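Local coordinates for protein GCN5-related N-acetyltransferase (Kribbella flavida, PDB 4MY0) that probably transfers the acetyl group of acetyl-CoA to amino groups of aminoglycosides, as a member of the GCN5-related N-acetyltransferase family, at residues 185-190 with 386-392. Sequence-based numbering, arbitrary orientation.
Sequences SGLLVW and PYMLDYF
Y387 N donates to S185 O (3.1 Å), the one direct backbone hydrogen bond between 185-190 and 386-392, two segments that run roughly the same way. The same carbonyl oxygen lies 3.2 Å from P386 CA in a CA-H...O contact. Packing is closest at this end, around G186: a side chain on its backbone would run into the Y387 carbonyl. L187 then lies over one face of the Y387 ring, with CG 4.1 Å above the plane toward the rim, CD1 against CZ and CD2 against CE1. Although Y387 CB points away, CG sits between its own backbone N and carbonyl carbon (chi1 71°), which brings the ring back under L187. With an alanine here, L187 is likely to lose the ring surface it packs on and be freer to turn. L187 CD2 also meets L389 CG at 3.8 Å. Next along, L188 CG rests on CG (3.8 Å) and SE of selenomethionine M388, whose bend at chi3 brings CE near both L188 CD2 and G186 O.

From L188 and L389 onward the backbones part, and a water bridges them, accepting from L188 N and L389 N and donating to D390 OD2. This looser, partly exposed side closes with a weak but nearly straight bond (173°) from W190 NE1 to D390 OD2, the oxygen lying in the indole plane and the carboxylate turned 88° to the ring. F392 CD1 meets L188 CD1 at 3.9 Å.

The pair joins the second acetyltransferase region to the C-terminal tail that follows helix 371-380, bringing the F392 side chain to about 9 Å from that of the acetyl-CoA-binding V88. 185-190 pairs through its backbone with strand 61-75, whose F71 meets both W190 and F392 edge-to-face, while W280 of strand 274-284 packs on P386 and M388.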
ATOM      1  N   SER C 185      14.176  -4.592  35.379  1.00 26.43           N
ATOM      2  CA  SER C 185      14.079  -3.146  35.530  1.00 24.80           C
ATOM      3  C   SER C 185      13.115  -2.585  34.501  1.00 24.98           C
ATOM      4  O   SER C 185      13.019  -3.103  33.378  1.00 24.78           O
ATOM      5  CB  SER C 185      15.456  -2.499  35.334  1.00 24.89           C
ATOM      6  OG  SER C 185      16.314  -2.752  36.434  1.00 31.03           O
ATOM      7  N   GLY C 186      12.414  -1.521  34.872  1.00 23.24           N
ATOM      8  CA  GLY C 186      11.606  -0.786  33.914  1.00 19.45           C
ATOM      9  C   GLY C 186      10.127  -1.093  34.030  1.00 23.98           C
ATOM     10  O   GLY C 186       9.294  -0.205  33.848  1.00 24.92           O
ATOM     11  N   LEU C 187       9.795  -2.342  34.346  1.00 26.37           N
ATOM     12  CA  LEU C 187       8.398  -2.792  34.329  1.00 23.99           C
ATOM     13  C   LEU C 187       7.473  -2.073  35.325  1.00 26.55           C
ATOM     14  O   LEU C 187       7.874  -1.771  36.454  1.00 26.79           O
ATOM     15  CB  LEU C 187       8.357  -4.303  34.550  1.00 22.53           C
ATOM     16  CG  LEU C 187       8.981  -5.019  33.358  1.00 28.79           C
ATOM     17  CD1 LEU C 187      10.116  -5.933  33.759  1.00 27.64           C
ATOM     18  CD2 LEU C 187       7.910  -5.775  32.594  1.00 31.15           C
ATOM     19  N   LEU C 188       6.234  -1.812  34.902  1.00 26.38           N
ATOM     20  CA  LEU C 188       5.240  -1.191  35.777  1.00 28.00           C
ATOM     21  C   LEU C 188       4.664  -2.191  36.782  1.00 28.35           C
ATOM     22  O   LEU C 188       4.487  -3.370  36.466  1.00 27.01           O
ATOM     23  CB  LEU C 188       4.081  -0.609  34.968  1.00 28.70           C
ATOM     24  CG  LEU C 188       4.323   0.519  33.971  1.00 32.46           C
ATOM     25  CD1 LEU C 188       3.011   0.973  33.356  1.00 28.54           C
ATOM     26  CD2 LEU C 188       4.999   1.659  34.666  1.00 32.84           C
ATOM     27  N   VAL C 189       4.366  -1.704  37.983  1.00 29.23           N
ATOM     28  CA  VAL C 189       3.548  -2.438  38.945  1.00 32.75           C
ATOM     29  C   VAL C 189       2.203  -1.715  39.041  1.00 31.89           C
ATOM     30  O   VAL C 189       2.156  -0.537  39.404  1.00 28.20           O
ATOM     31  CB  VAL C 189       4.176  -2.433  40.343  1.00 35.14           C
ATOM     32  CG1 VAL C 189       3.263  -3.149  41.332  1.00 36.85           C
ATOM     33  CG2 VAL C 189       5.552  -3.063  40.316  1.00 34.35           C
ATOM     34  N   TRP C 190       1.120  -2.406  38.704  1.00 30.75           N
ATOM     35  CA  TRP C 190      -0.212  -1.824  38.790  1.00 32.94           C
ATOM     36  C   TRP C 190      -0.870  -2.228  40.099  1.00 35.50           C
ATOM     37  O   TRP C 190      -0.571  -3.290  40.643  1.00 37.60           O
ATOM     38  CB  TRP C 190      -1.093  -2.327  37.638  1.00 34.00           C
ATOM     39  CG  TRP C 190      -0.700  -1.844  36.277  1.00 32.95           C
ATOM     40  CD1 TRP C 190       0.225  -2.402  35.436  1.00 32.22           C
ATOM     41  CD2 TRP C 190      -1.244  -0.715  35.584  1.00 35.36           C
ATOM     42  NE1 TRP C 190       0.296  -1.672  34.267  1.00 31.70           N
ATOM     43  CE2 TRP C 190      -0.601  -0.635  34.336  1.00 31.71           C
ATOM     44  CE3 TRP C 190      -2.213   0.241  35.902  1.00 36.97           C
ATOM     45  CZ2 TRP C 190      -0.895   0.368  33.409  1.00 34.05           C
ATOM     46  CZ3 TRP C 190      -2.503   1.229  34.982  1.00 33.46           C
ATOM     47  CH2 TRP C 190      -1.851   1.290  33.759  1.00 31.18           C
ATOM     48  N   PRO C 386      16.349  -1.990  30.811  1.00 29.15           N
ATOM     49  CA  PRO C 386      15.003  -1.672  31.302  1.00 25.06           C
ATOM     50  C   PRO C 386      14.006  -1.657  30.166  1.00 25.55           C
ATOM     51  O   PRO C 386      14.304  -1.158  29.075  1.00 26.70           O
ATOM     52  CB  PRO C 386      15.154  -0.261  31.898  1.00 24.39           C
ATOM     53  CG  PRO C 386      16.399   0.296  31.278  1.00 29.39           C
ATOM     54  CD  PRO C 386      17.289  -0.863  30.965  1.00 30.19           C
ATOM     55  N   TYR C 387      12.831  -2.217  30.419  1.00 23.51           N
ATOM     56  CA  TYR C 387      11.769  -2.194  29.427  1.00 23.07           C
ATOM     57  C   TYR C 387      10.447  -2.235  30.156  1.00 25.38           C
ATOM     58  O   TYR C 387      10.392  -2.466  31.370  1.00 25.05           O
ATOM     59  CB  TYR C 387      11.869  -3.393  28.479  1.00 23.27           C
ATOM     60  CG  TYR C 387      11.509  -4.712  29.131  1.00 30.27           C
ATOM     61  CD1 TYR C 387      10.250  -5.288  28.943  1.00 33.84           C
ATOM     62  CD2 TYR C 387      12.423  -5.381  29.940  1.00 33.61           C
ATOM     63  CE1 TYR C 387       9.915  -6.503  29.546  1.00 36.22           C
ATOM     64  CE2 TYR C 387      12.095  -6.596  30.548  1.00 38.29           C
ATOM     65  CZ  TYR C 387      10.840  -7.148  30.341  1.00 37.89           C
ATOM     66  OH  TYR C 387      10.510  -8.343  30.934  1.00 41.62           O
HETATM   67  N   MSE C 388       9.384  -2.045  29.390  1.00 17.73           N
HETATM   68  CA  MSE C 388       8.045  -1.958  29.923  1.00 20.52           C
HETATM   69  C   MSE C 388       7.160  -2.695  28.928  1.00 23.38           C
HETATM   70  O   MSE C 388       7.460  -2.703  27.727  1.00 22.53           O
HETATM   71  CB  MSE C 388       7.629  -0.482  29.959  1.00 23.00           C
HETATM   72  CG  MSE C 388       6.688  -0.114  31.049  1.00 34.19           C
HETATM   73 SE   MSE C 388       6.362   1.796  30.910  0.68 30.77          SE
HETATM   74  CE  MSE C 388       7.827   2.427  31.983  1.00 22.14           C
ATOM     75  N   LEU C 389       6.077  -3.300  29.404  1.00 23.96           N
ATOM     76  CA  LEU C 389       5.120  -3.942  28.505  1.00 27.42           C
ATOM     77  C   LEU C 389       4.002  -2.984  28.124  1.00 26.45           C
ATOM     78  O   LEU C 389       3.383  -3.125  27.063  1.00 29.51           O
ATOM     79  CB  LEU C 389       4.528  -5.195  29.154  1.00 24.66           C
ATOM     80  CG  LEU C 389       5.609  -6.158  29.617  1.00 24.34           C
ATOM     81  CD1 LEU C 389       5.009  -7.253  30.506  1.00 28.08           C
ATOM     82  CD2 LEU C 389       6.372  -6.751  28.416  1.00 19.60           C
ATOM     83  N   ASP C 390       3.746  -2.003  28.984  1.00 26.70           N
ATOM     84  CA  ASP C 390       2.575  -1.151  28.816  1.00 30.81           C
ATOM     85  C   ASP C 390       2.931   0.222  28.265  1.00 28.40           C
ATOM     86  O   ASP C 390       4.049   0.704  28.444  1.00 28.36           O
ATOM     87  CB  ASP C 390       1.850  -0.965  30.156  1.00 43.02           C
ATOM     88  CG  ASP C 390       1.588  -2.278  30.874  1.00 52.46           C
ATOM     89  OD1 ASP C 390       0.679  -3.021  30.443  1.00 57.75           O
ATOM     90  OD2 ASP C 390       2.287  -2.563  31.872  1.00 56.52           O
ATOM     91  N   TYR C 391       1.959   0.847  27.609  1.00 26.94           N
ATOM     92  CA  TYR C 391       2.026   2.259  27.268  1.00 25.83           C
ATOM     93  C   TYR C 391       1.027   2.977  28.165  1.00 25.87           C
ATOM     94  O   TYR C 391       0.003   2.391  28.528  1.00 27.31           O
ATOM     95  CB  TYR C 391       1.628   2.454  25.803  1.00 25.62           C
ATOM     96  CG  TYR C 391       1.506   3.901  25.408  1.00 24.43           C
ATOM     97  CD1 TYR C 391       2.615   4.616  24.991  1.00 25.14           C
ATOM     98  CD2 TYR C 391       0.282   4.564  25.475  1.00 27.77           C
ATOM     99  CE1 TYR C 391       2.513   5.957  24.633  1.00 27.97           C
ATOM    100  CE2 TYR C 391       0.169   5.894  25.125  1.00 26.92           C
ATOM    101  CZ  TYR C 391       1.292   6.589  24.707  1.00 29.54           C
ATOM    102  OH  TYR C 391       1.193   7.930  24.359  1.00 31.44           O
ATOM    103  N   PHE C 392       1.311   4.228  28.530  1.00 26.57           N
ATOM    104  CA  PHE C 392       0.324   5.053  29.249  1.00 27.32           C
ATOM    105  C   PHE C 392       0.502   6.518  28.886  1.00 27.56           C
ATOM    106  O   PHE C 392       1.575   6.897  28.399  1.00 28.15           O
ATOM    107  CB  PHE C 392       0.422   4.867  30.772  1.00 24.27           C
ATOM    108  CG  PHE C 392       1.764   5.267  31.355  1.00 20.66           C
ATOM    109  CD1 PHE C 392       2.819   4.366  31.369  1.00 22.68           C
ATOM    110  CD2 PHE C 392       1.966   6.544  31.873  1.00 22.21           C
ATOM    111  CE1 PHE C 392       4.066   4.721  31.900  1.00 22.17           C
ATOM    112  CE2 PHE C 392       3.211   6.917  32.411  1.00 21.95           C
ATOM    113  CZ  PHE C 392       4.256   6.001  32.424  1.00 20.78           C
ATOM    114  OXT PHE C 392      -0.413   7.337  29.070  1.00 25.40           O
TER
HETATM  115  O   HOH W   1       5.084  -2.882  32.101  1.00 17.75           O